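Local atomic coordinates of paenibacillus xanthan lyase (Paenibacillus, PDB entry 6F2P), a protein that probably cleaves the polysaccharide xanthan by an eliminative lyase reaction (EC 4.2.2.12), as a calcium-containing enzyme of polysaccharide lyase family 8. Residues Leu82-Tyr87 / Ala95-Asp100; Lys207-Tyr212 / Ser216-Thr221; Ser385-Ser388 / Gly392-Glu395. All blocks are in the same frame, centred on the assembly; numbering follows the deposited sequence.

Contact 1 (Leu82-Tyr87 / Ala95-Asp100); sequences LAYTTY and AALKAD
Tyr84, near the end of helix 68-85, meets Leu97 and Lys98 in the first turns of helix 95-111, and the two helices with the short loop between them make a helical hairpin of the all-alpha domain, an incomplete alpha/alpha toroid in polysaccharide lyases of family 8. The touching pairs are apolar or nearly so, and no hydrogen bond runs between the two segments. The tyrosine and lysine side chains run alongside each other, pointing the same way, with CG lying opposite the backbone N in both (chi1 176° in Tyr84, 171° in Lys98). The lysine stem runs along the ring: Lys98 CB sits 3.6 Å from Tyr84 CE1, and the backbone CA of Lys98 lies over one face. Leu97 takes a different position, at the ring edge near its plane, where its CD2 comes to 4.0 Å from Tyr84 CB.

The ammonium of Lys98 leads away to a salt bridge with Glu144, a loop residue that also touches Tyr84, while Met141 of helix 123-141 packs against the tyrosine and Trp45 of helix 28-46 against Leu97. Within 82-87, Leu82 O accepts Thr85 N at 3.1 Å and Thr86 OG1 from the opposite face of its carbonyl plane. At the far end of the ring, the closest lysine atom to Tyr84 OH is the methylene CD of Lys98, at 3.2 Å, just before the chain bends toward its charged end.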
ATOM      1  N   LEU A  82      39.016 -14.916  20.005  1.00 14.87           N
ATOM      2  CA  LEU A  82      38.203 -14.058  20.848  1.00 16.25           C
ATOM      3  C   LEU A  82      38.549 -14.249  22.320  1.00 18.80           C
ATOM      4  O   LEU A  82      38.809 -13.278  23.032  1.00 22.05           O
ATOM      5  CB  LEU A  82      36.711 -14.311  20.618  1.00 19.28           C
ATOM      6  CG  LEU A  82      35.729 -13.368  21.337  1.00 22.29           C
ATOM      7  CD1 LEU A  82      35.973 -11.903  20.983  1.00 18.17           C
ATOM      8  CD2 LEU A  82      34.283 -13.731  21.043  1.00 14.83           C
ATOM      9  N   ALA A  83      38.547 -15.493  22.783  1.00 20.34           N
ATOM     10  CA  ALA A  83      38.895 -15.764  24.176  1.00 23.87           C
ATOM     11  C   ALA A  83      40.335 -15.342  24.435  1.00 20.12           C
ATOM     12  O   ALA A  83      40.654 -14.802  25.494  1.00 16.89           O
ATOM     13  CB  ALA A  83      38.697 -17.231  24.520  1.00 15.33           C
ATOM     14  N   TYR A  84      41.196 -15.591  23.455  1.00 18.55           N
ATOM     15  CA  TYR A  84      42.592 -15.217  23.572  1.00 20.31           C
ATOM     16  C   TYR A  84      42.760 -13.744  23.926  1.00 26.53           C
ATOM     17  O   TYR A  84      43.668 -13.387  24.684  1.00 26.16           O
ATOM     18  CB  TYR A  84      43.355 -15.523  22.286  1.00 18.45           C
ATOM     19  CG  TYR A  84      44.782 -15.053  22.355  1.00 22.72           C
ATOM     20  CD1 TYR A  84      45.710 -15.725  23.140  1.00 27.06           C
ATOM     21  CD2 TYR A  84      45.201 -13.927  21.656  1.00 24.28           C
ATOM     22  CE1 TYR A  84      47.024 -15.296  23.219  1.00 28.41           C
ATOM     23  CE2 TYR A  84      46.512 -13.490  21.731  1.00 31.28           C
ATOM     24  CZ  TYR A  84      47.419 -14.181  22.517  1.00 29.67           C
ATOM     25  OH  TYR A  84      48.721 -13.761  22.601  1.00 36.30           O
ATOM     26  N   THR A  85      41.877 -12.899  23.393  1.00 21.38           N
ATOM     27  CA  THR A  85      42.018 -11.452  23.542  1.00 16.30           C
ATOM     28  C   THR A  85      40.977 -10.830  24.462  1.00 19.22           C
ATOM     29  O   THR A  85      40.920  -9.613  24.596  1.00 23.45           O
ATOM     30  CB  THR A  85      41.912 -10.742  22.186  1.00 17.05           C
ATOM     31  OG1 THR A  85      40.642 -11.034  21.596  1.00 18.90           O
ATOM     32  CG2 THR A  85      42.994 -11.218  21.251  1.00 17.43           C
ATOM     33  N   THR A  86      40.146 -11.657  25.083  1.00 22.01           N
ATOM     34  CA  THR A  86      39.066 -11.147  25.920  1.00 20.95           C
ATOM     35  C   THR A  86      39.533 -10.876  27.347  1.00 25.22           C
ATOM     36  O   THR A  86      39.951 -11.788  28.073  1.00 27.52           O
ATOM     37  CB  THR A  86      37.843 -12.097  25.930  1.00 18.98           C
ATOM     38  OG1 THR A  86      37.252 -12.130  24.628  1.00 17.87           O
ATOM     39  CG2 THR A  86      36.796 -11.627  26.931  1.00 16.09           C
ATOM     40  N   TYR A  87      39.463  -9.610  27.730  1.00 26.06           N
ATOM     41  CA  TYR A  87      39.744  -9.205  29.090  1.00 24.57           C
ATOM     42  C   TYR A  87      38.851  -9.963  30.049  1.00 25.48           C
ATOM     43  O   TYR A  87      37.627  -9.905  29.943  1.00 25.50           O
ATOM     44  CB  TYR A  87      39.482  -7.712  29.253  1.00 22.60           C
ATOM     45  CG  TYR A  87      39.701  -7.231  30.657  1.00 22.75           C
ATOM     46  CD1 TYR A  87      40.983  -7.105  31.169  1.00 24.10           C
ATOM     47  CD2 TYR A  87      38.630  -6.916  31.482  1.00 26.32           C
ATOM     48  CE1 TYR A  87      41.196  -6.666  32.460  1.00 25.74           C
ATOM     49  CE2 TYR A  87      38.833  -6.473  32.780  1.00 24.92           C
ATOM     50  CZ  TYR A  87      40.120  -6.352  33.259  1.00 22.72           C
ATOM     51  OH  TYR A  87      40.333  -5.918  34.541  1.00 28.51           O
ATOM     52  N   ALA A  95      49.620 -18.704  25.659  1.00 24.60           N
ATOM     53  CA  ALA A  95      50.632 -18.820  24.608  1.00 22.58           C
ATOM     54  C   ALA A  95      50.412 -20.016  23.706  1.00 24.18           C
ATOM     55  O   ALA A  95      50.668 -19.946  22.501  1.00 28.90           O
ATOM     56  CB  ALA A  95      52.021 -18.870  25.206  1.00 14.08           C
ATOM     57  N   ALA A  96      49.953 -21.118  24.292  1.00 18.71           N
ATOM     58  CA  ALA A  96      49.702 -22.329  23.525  1.00 20.30           C
ATOM     59  C   ALA A  96      48.508 -22.105  22.603  1.00 23.40           C
ATOM     60  O   ALA A  96      48.533 -22.503  21.439  1.00 21.39           O
ATOM     61  CB  ALA A  96      49.460 -23.496  24.447  1.00 17.16           C
ATOM     62  N   LEU A  97      47.471 -21.456  23.134  1.00 25.58           N
ATOM     63  CA  LEU A  97      46.301 -21.055  22.349  1.00 20.18           C
ATOM     64  C   LEU A  97      46.721 -20.189  21.167  1.00 20.59           C
ATOM     65  O   LEU A  97      46.367 -20.478  20.025  1.00 20.23           O
ATOM     66  CB  LEU A  97      45.310 -20.289  23.228  1.00 19.70           C
ATOM     67  CG  LEU A  97      43.968 -19.910  22.605  1.00 19.24           C
ATOM     68  CD1 LEU A  97      43.331 -21.142  22.000  1.00 18.06           C
ATOM     69  CD2 LEU A  97      43.051 -19.286  23.654  1.00 15.27           C
ATOM     70  N   LYS A  98      47.487 -19.136  21.455  1.00 20.90           N
ATOM     71  CA  LYS A  98      48.047 -18.256  20.429  1.00 21.05           C
ATOM     72  C   LYS A  98      48.727 -19.056  19.318  1.00 23.74           C
ATOM     73  O   LYS A  98      48.428 -18.875  18.135  1.00 24.41           O
ATOM     74  CB  LYS A  98      49.041 -17.270  21.055  1.00 22.65           C
ATOM     75  CG  LYS A  98      49.846 -16.439  20.049  1.00 25.00           C
ATOM     76  CD  LYS A  98      50.757 -15.433  20.758  1.00 24.93           C
ATOM     77  CE  LYS A  98      52.236 -15.668  20.433  1.00 35.30           C
ATOM     78  NZ  LYS A  98      52.731 -14.824  19.298  1.00 29.95           N
ATOM     79  N   ALA A  99      49.623 -19.956  19.711  1.00 21.83           N
ATOM     80  CA  ALA A  99      50.378 -20.750  18.747  1.00 20.13           C
ATOM     81  C   ALA A  99      49.461 -21.598  17.882  1.00 18.13           C
ATOM     82  O   ALA A  99      49.678 -21.723  16.679  1.00 21.22           O
ATOM     83  CB  ALA A  99      51.407 -21.620  19.458  1.00 16.23           C
ATOM     84  N   ASP A 100      48.434 -22.180  18.495  1.00 18.31           N
ATOM     85  CA  ASP A 100      47.522 -23.046  17.759  1.00 18.37           C
ATOM     86  C   ASP A 100      46.647 -22.256  16.791  1.00 24.80           C
ATOM     87  O   ASP A 100      46.374 -22.707  15.672  1.00 23.02           O
ATOM     88  CB  ASP A 100      46.682 -23.895  18.713  1.00 21.78           C
ATOM     89  CG  ASP A 100      47.440 -25.115  19.221  1.00 26.17           C
ATOM     90  OD1 ASP A 100      48.370 -25.560  18.516  1.00 27.31           O
ATOM     91  OD2 ASP A 100      47.110 -25.621  20.318  1.00 25.06           O
TER

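Contact 2 (Lys207-Tyr212 / Ser216-Thr221); sequences KGDGFY and SFVQHT
Gly208 opens a tight antiparallel beta hairpin: its carbonyl O lies 3.5 Å from Val218 CB, and a water bridges its N to Thr221 O. Strands 210-211 and 217-219 belong, with 223-224, to a small three-stranded antiparallel sheet in the mainly helical N-terminal domain. The positive phi of Gly208 suits glycine. Next, Asp209 swings its carboxylate across to the turn just past strand 217-219, where OD1 takes the N-H of Thr221 at 2.7 Å through its syn lone pair. Gly210 and Val218 form the hydrogen-bonded pair, Gly210 N to Val218 O at 2.8 Å and Val218 N to Gly210 O at 2.9 Å. Phe211 faces Phe217 in the following, non-hydrogen-bonded pair. Their rings stack edge-to-face with planes at 61° and centroids 4.6 Å apart, Phe217 CD1 standing over the centre of the Phe211 ring; Trp262 stacks on Phe211 as well. Tyr212 completes the register, its N bonding Ser216 O at 2.7 Å. With chi1 at -71°, CG beside its own N, the tyrosine ring folds back along the strand, its CE1 against Val218 CG2, until OH reaches a lone pair of Gly208 O at 2.8 Å, tying the first segment to itself. The Asp209 bond reaches the residue next to His220, whose ND1 meets Glu395, and so probably restrains the backbone there.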
ATOM      1  N   LYS A 207       9.248   0.539  -6.110  1.00 23.89           N
ATOM      2  CA  LYS A 207       8.902  -0.812  -6.524  1.00 28.30           C
ATOM      3  C   LYS A 207      10.135  -1.704  -6.359  1.00 21.34           C
ATOM      4  O   LYS A 207      11.253  -1.205  -6.248  1.00 23.05           O
ATOM      5  CB  LYS A 207       8.409  -0.817  -7.970  1.00 27.89           C
ATOM      6  CG  LYS A 207       9.414  -0.253  -8.960  1.00 29.40           C
ATOM      7  CD  LYS A 207       8.893  -0.333 -10.392  1.00 35.06           C
ATOM      8  CE  LYS A 207       9.982   0.033 -11.395  1.00 35.26           C
ATOM      9  NZ  LYS A 207      10.552   1.388 -11.123  1.00 47.44           N
ATOM     10  N   GLY A 208       9.931  -3.017  -6.323  1.00 23.03           N
ATOM     11  CA  GLY A 208      11.039  -3.955  -6.209  1.00 17.80           C
ATOM     12  C   GLY A 208      11.771  -3.883  -4.881  1.00 18.54           C
ATOM     13  O   GLY A 208      11.226  -3.392  -3.894  1.00 21.93           O
ATOM     14  N   ASP A 209      13.013  -4.358  -4.858  1.00 19.16           N
ATOM     15  CA  ASP A 209      13.767  -4.491  -3.611  1.00 16.64           C
ATOM     16  C   ASP A 209      14.211  -3.175  -2.989  1.00 16.64           C
ATOM     17  O   ASP A 209      14.724  -2.286  -3.676  1.00 19.92           O
ATOM     18  CB  ASP A 209      14.992  -5.384  -3.816  1.00 18.21           C
ATOM     19  CG  ASP A 209      14.627  -6.766  -4.308  1.00 24.02           C
ATOM     20  OD1 ASP A 209      13.503  -7.234  -4.013  1.00 19.84           O
ATOM     21  OD2 ASP A 209      15.469  -7.389  -4.989  1.00 27.58           O
ATOM     22  N   GLY A 210      14.021  -3.066  -1.677  1.00 12.56           N
ATOM     23  CA  GLY A 210      14.587  -1.970  -0.918  1.00 12.79           C
ATOM     24  C   GLY A 210      13.656  -1.393   0.133  1.00 22.63           C
ATOM     25  O   GLY A 210      12.615  -1.984   0.460  1.00 19.32           O
ATOM     26  N   PHE A 211      14.043  -0.232   0.664  1.00 18.10           N
ATOM     27  CA  PHE A 211      13.213   0.515   1.595  1.00 16.52           C
ATOM     28  C   PHE A 211      12.308   1.507   0.861  1.00 17.32           C
ATOM     29  O   PHE A 211      12.740   2.179  -0.077  1.00 16.38           O
ATOM     30  CB  PHE A 211      14.090   1.268   2.590  1.00 15.03           C
ATOM     31  CG  PHE A 211      14.750   0.388   3.592  1.00 17.21           C
ATOM     32  CD1 PHE A 211      16.005  -0.135   3.347  1.00 16.85           C
ATOM     33  CD2 PHE A 211      14.117   0.081   4.785  1.00 13.81           C
ATOM     34  CE1 PHE A 211      16.617  -0.946   4.266  1.00 12.55           C
ATOM     35  CE2 PHE A 211      14.723  -0.728   5.709  1.00 16.97           C
ATOM     36  CZ  PHE A 211      15.979  -1.245   5.452  1.00 18.70           C
ATOM     37  N   TYR A 212      11.059   1.603   1.307  1.00 13.75           N
ATOM     38  CA  TYR A 212      10.085   2.516   0.720  1.00 14.59           C
ATOM     39  C   TYR A 212       9.851   3.691   1.674  1.00 18.18           C
ATOM     40  O   TYR A 212       9.999   3.547   2.891  1.00 16.64           O
ATOM     41  CB  TYR A 212       8.756   1.788   0.475  1.00 18.43           C
ATOM     42  CG  TYR A 212       8.769   0.760  -0.644  1.00 17.79           C
ATOM     43  CD1 TYR A 212       9.627  -0.332  -0.603  1.00 15.88           C
ATOM     44  CD2 TYR A 212       7.902   0.868  -1.728  1.00 18.74           C
ATOM     45  CE1 TYR A 212       9.638  -1.275  -1.614  1.00 14.57           C
ATOM     46  CE2 TYR A 212       7.905  -0.077  -2.746  1.00 19.60           C
ATOM     47  CZ  TYR A 212       8.782  -1.144  -2.678  1.00 20.06           C
ATOM     48  OH  TYR A 212       8.812  -2.092  -3.673  1.00 23.23           O
ATOM     49  N   SER A 216       7.866   0.518   4.225  1.00 13.14           N
ATOM     50  CA  SER A 216       7.966  -0.852   3.735  1.00 14.14           C
ATOM     51  C   SER A 216       9.403  -1.215   3.395  1.00 17.06           C
ATOM     52  O   SER A 216      10.188  -0.357   2.982  1.00 14.65           O
ATOM     53  CB  SER A 216       7.133  -1.032   2.462  1.00 13.41           C
ATOM     54  OG  SER A 216       5.760  -0.789   2.690  1.00 15.45           O
ATOM     55  N   PHE A 217       9.738  -2.490   3.571  1.00 13.08           N
ATOM     56  CA  PHE A 217      10.922  -3.067   2.952  1.00 12.24           C
ATOM     57  C   PHE A 217      10.515  -4.302   2.173  1.00 15.12           C
ATOM     58  O   PHE A 217       9.841  -5.184   2.696  1.00 14.83           O
ATOM     59  CB  PHE A 217      11.980  -3.446   3.979  1.00 16.92           C
ATOM     60  CG  PHE A 217      13.222  -4.035   3.368  1.00 17.01           C
ATOM     61  CD1 PHE A 217      14.265  -3.218   2.967  1.00 17.51           C
ATOM     62  CD2 PHE A 217      13.341  -5.401   3.181  1.00 16.32           C
ATOM     63  CE1 PHE A 217      15.398  -3.753   2.396  1.00 19.05           C
ATOM     64  CE2 PHE A 217      14.477  -5.940   2.607  1.00 19.83           C
ATOM     65  CZ  PHE A 217      15.505  -5.114   2.216  1.00 18.23           C
ATOM     66  N   VAL A 218      10.940  -4.365   0.919  1.00 16.42           N
ATOM     67  CA  VAL A 218      10.654  -5.510   0.076  1.00 15.89           C
ATOM     68  C   VAL A 218      11.948  -6.133  -0.410  1.00 14.86           C
ATOM     69  O   VAL A 218      12.874  -5.430  -0.797  1.00 18.62           O
ATOM     70  CB  VAL A 218       9.802  -5.099  -1.138  1.00 15.32           C
ATOM     71  CG1 VAL A 218       9.751  -6.211  -2.182  1.00 11.94           C
ATOM     72  CG2 VAL A 218       8.411  -4.712  -0.686  1.00 18.29           C
ATOM     73  N   GLN A 219      12.013  -7.457  -0.386  1.00 14.99           N
ATOM     74  CA  GLN A 219      13.163  -8.168  -0.920  1.00 19.97           C
ATOM     75  C   GLN A 219      12.634  -9.401  -1.638  1.00 20.48           C
ATOM     76  O   GLN A 219      11.489  -9.804  -1.415  1.00 17.67           O
ATOM     77  CB  GLN A 219      14.147  -8.528   0.197  1.00 15.93           C
ATOM     78  CG  GLN A 219      15.475  -9.095  -0.286  1.00 28.14           C
ATOM     79  CD  GLN A 219      16.183  -8.208  -1.306  1.00 29.78           C
ATOM     80  OE1 GLN A 219      16.266  -8.559  -2.483  1.00 28.21           O
ATOM     81  NE2 GLN A 219      16.718  -7.072  -0.854  1.00 21.79           N
ATOM     82  N   HIS A 220      13.453  -9.977  -2.510  1.00 20.86           N
ATOM     83  CA  HIS A 220      13.016 -11.046  -3.407  1.00 23.66           C
ATOM     84  C   HIS A 220      11.823 -10.596  -4.230  1.00 23.47           C
ATOM     85  O   HIS A 220      10.923 -11.384  -4.542  1.00 24.39           O
ATOM     86  CB  HIS A 220      12.733 -12.341  -2.652  1.00 16.45           C
ATOM     87  CG  HIS A 220      13.966 -12.977  -2.094  1.00 24.48           C
ATOM     88  ND1 HIS A 220      13.975 -14.251  -1.562  1.00 30.50           N
ATOM     89  CD2 HIS A 220      15.233 -12.518  -1.987  1.00 31.16           C
ATOM     90  CE1 HIS A 220      15.196 -14.544  -1.150  1.00 20.78           C
ATOM     91  NE2 HIS A 220      15.979 -13.505  -1.394  1.00 22.29           N
ATOM     92  N   THR A 221      11.842  -9.302  -4.544  1.00 19.65           N
ATOM     93  CA  THR A 221      10.909  -8.657  -5.458  1.00 19.86           C
ATOM     94  C   THR A 221       9.482  -8.453  -4.936  1.00 20.55           C
ATOM     95  O   THR A 221       8.879  -7.417  -5.206  1.00 22.08           O
ATOM     96  CB  THR A 221      10.898  -9.344  -6.842  1.00 24.28           C
ATOM     97  OG1 THR A 221      12.246  -9.514  -7.292  1.00 23.98           O
ATOM     98  CG2 THR A 221      10.159  -8.491  -7.853  1.00 24.68           C
TER
HETATM   99  O   HOH W   1       7.587  -5.283  -6.407  1.00 26.38           O

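Contact 3 (Ser385-Ser388 / Gly392-Glu395); sequences SMFS and GNYE
The ring of Phe387 lies flat against Asn393, in the loop that follows strand 380-385 in the super-sandwich domain. The two side chains stand side by side and point the same way. Asn393 CB sits over the middle of the aromatic face, 3.5 Å from the ring centroid and only 5° off the ring normal, a CH-pi contact, and its CA covers the same face nearer the ring's root, 3.5 Å from Phe387 CG. The amide is not stacked on the ring: the two planes are turned 49° apart. Both residues hold CG between the backbone N and the carbonyl carbon (chi1 83° in Phe387), and both side chains rise together from the loop. At the foot of the ring, Phe387 CB packs against the carbonyl O of Gly392 at 3.5 Å. Ser452 and Met471, the latter on strand 466-474, also touch the phenylalanine.

The polar end of Asn393 is bonded away from the ring. Its OD1 accepts the N-H of Tyr394 at 2.7 Å, and also that of Ser450, while ND2 donates to Thr447 O; between them these bonds fix the rotation of the amide and are consistent with its modelled orientation. One residue, then, offers carbon to the aromatic face and its amide to the neighbouring loop around 447-450. No polar bond links the two segments, so their meeting rests on dispersion and CH-pi attraction, with the buried amide bonded to Tyr394 N of its own segment and to Ser450 and Thr447 beyond it.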
ATOM      1  N   SER A 385      -1.478  -8.830   8.039  1.00 14.71           N
ATOM      2  CA  SER A 385      -0.678  -9.418   6.968  1.00 14.14           C
ATOM      3  C   SER A 385      -1.501  -9.833   5.751  1.00 16.54           C
ATOM      4  O   SER A 385      -2.301 -10.770   5.808  1.00 16.24           O
ATOM      5  CB  SER A 385       0.108 -10.616   7.491  1.00 11.40           C
ATOM      6  OG  SER A 385       0.824 -11.233   6.437  1.00 13.56           O
ATOM      7  N   MET A 386      -1.283  -9.144   4.640  1.00 13.69           N
ATOM      8  CA  MET A 386      -2.059  -9.381   3.441  1.00 13.64           C
ATOM      9  C   MET A 386      -1.153  -9.726   2.267  1.00 15.60           C
ATOM     10  O   MET A 386       0.074  -9.660   2.372  1.00 14.31           O
ATOM     11  CB  MET A 386      -2.852  -8.120   3.087  1.00 13.10           C
ATOM     12  CG  MET A 386      -3.761  -7.625   4.185  1.00 17.96           C
ATOM     13  SD  MET A 386      -4.462  -6.000   3.835  1.00 20.57           S
ATOM     14  CE  MET A 386      -3.087  -4.916   4.242  1.00 11.75           C
ATOM     15  N   PHE A 387      -1.767 -10.086   1.145  1.00 13.37           N
ATOM     16  CA  PHE A 387      -1.049 -10.140  -0.116  1.00 17.25           C
ATOM     17  C   PHE A 387      -1.971  -9.805  -1.281  1.00 18.69           C
ATOM     18  O   PHE A 387      -3.191  -9.796  -1.137  1.00 18.16           O
ATOM     19  CB  PHE A 387      -0.283 -11.464  -0.297  1.00 17.94           C
ATOM     20  CG  PHE A 387      -1.108 -12.607  -0.829  1.00 15.04           C
ATOM     21  CD1 PHE A 387      -1.925 -13.348   0.011  1.00 15.31           C
ATOM     22  CD2 PHE A 387      -1.011 -12.983  -2.158  1.00 17.08           C
ATOM     23  CE1 PHE A 387      -2.665 -14.422  -0.477  1.00 11.06           C
ATOM     24  CE2 PHE A 387      -1.741 -14.058  -2.649  1.00 15.80           C
ATOM     25  CZ  PHE A 387      -2.568 -14.775  -1.804  1.00 10.75           C
ATOM     26  N   SER A 388      -1.374  -9.487  -2.421  1.00 20.82           N
ATOM     27  CA  SER A 388      -2.125  -8.992  -3.561  1.00 20.00           C
ATOM     28  C   SER A 388      -1.444  -9.451  -4.830  1.00 18.64           C
ATOM     29  O   SER A 388      -0.632 -10.369  -4.808  1.00 21.37           O
ATOM     30  CB  SER A 388      -2.149  -7.467  -3.538  1.00 18.20           C
ATOM     31  OG  SER A 388      -0.832  -6.942  -3.625  1.00 15.25           O
ATOM     32  N   GLY A 392       3.663 -11.240  -2.671  1.00 18.49           N
ATOM     33  CA  GLY A 392       3.472 -12.677  -2.583  1.00 14.24           C
ATOM     34  C   GLY A 392       2.892 -13.157  -1.263  1.00 16.48           C
ATOM     35  O   GLY A 392       3.093 -12.530  -0.218  1.00 14.33           O
ATOM     36  N   ASN A 393       2.169 -14.276  -1.313  1.00 15.42           N
ATOM     37  CA  ASN A 393       1.495 -14.804  -0.132  1.00 13.15           C
ATOM     38  C   ASN A 393       2.466 -15.105   1.003  1.00 14.45           C
ATOM     39  O   ASN A 393       2.326 -14.576   2.103  1.00 18.10           O
ATOM     40  CB  ASN A 393       0.611 -16.021  -0.467  1.00 18.23           C
ATOM     41  CG  ASN A 393       1.292 -17.028  -1.399  1.00 18.94           C
ATOM     42  OD1 ASN A 393       2.508 -16.997  -1.603  1.00 16.28           O
ATOM     43  ND2 ASN A 393       0.493 -17.937  -1.963  1.00 13.88           N
ATOM     44  N   TYR A 394       3.459 -15.939   0.725  1.00 15.31           N
ATOM     45  CA  TYR A 394       4.567 -16.155   1.654  1.00 16.04           C
ATOM     46  C   TYR A 394       5.743 -16.704   0.873  1.00 18.25           C
ATOM     47  O   TYR A 394       5.589 -17.148  -0.272  1.00 15.32           O
ATOM     48  CB  TYR A 394       4.190 -17.151   2.746  1.00 16.83           C
ATOM     49  CG  TYR A 394       3.966 -18.547   2.213  1.00 18.77           C
ATOM     50  CD1 TYR A 394       2.852 -18.840   1.436  1.00 19.74           C
ATOM     51  CD2 TYR A 394       4.866 -19.571   2.480  1.00 18.56           C
ATOM     52  CE1 TYR A 394       2.636 -20.111   0.940  1.00 21.24           C
ATOM     53  CE2 TYR A 394       4.652 -20.858   1.990  1.00 18.22           C
ATOM     54  CZ  TYR A 394       3.532 -21.115   1.223  1.00 20.07           C
ATOM     55  OH  TYR A 394       3.303 -22.375   0.722  1.00 20.35           O
ATOM     56  N   GLU A 395       6.918 -16.689   1.488  1.00 14.82           N
ATOM     57  CA  GLU A 395       8.086 -17.230   0.825  1.00 12.68           C
ATOM     58  C   GLU A 395       8.515 -18.551   1.428  1.00 16.48           C
ATOM     59  O   GLU A 395       8.681 -18.678   2.644  1.00 18.79           O
ATOM     60  CB  GLU A 395       9.255 -16.258   0.861  1.00 12.66           C
ATOM     61  CG  GLU A 395      10.428 -16.781   0.065  1.00 16.56           C
ATOM     62  CD  GLU A 395      11.648 -15.906   0.155  1.00 14.87           C
ATOM     63  OE1 GLU A 395      12.154 -15.513  -0.915  1.00 16.03           O
ATOM     64  OE2 GLU A 395      12.107 -15.629   1.284  1.00 12.07           O
TER

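How the contacts relate
Contact 1 stands apart, at the far side of the alpha-helical domain: its centre is about 43 Å from that of contact 2 and about 48 Å from that of contact 3. Contacts 2 and 3 are neighbours, with centres about 13 Å apart, although one lies in the alpha-helical domain and the other in the super-sandwich domain. They meet where His220 ND1 faces Glu395 OE1 in a probable hydrogen bond, modelled too short for its length to be trusted; Arg283 touches His220 and pairs with Glu395. In family 8 lyases the substrate cleft runs between these two domains, so this junction probably borders it.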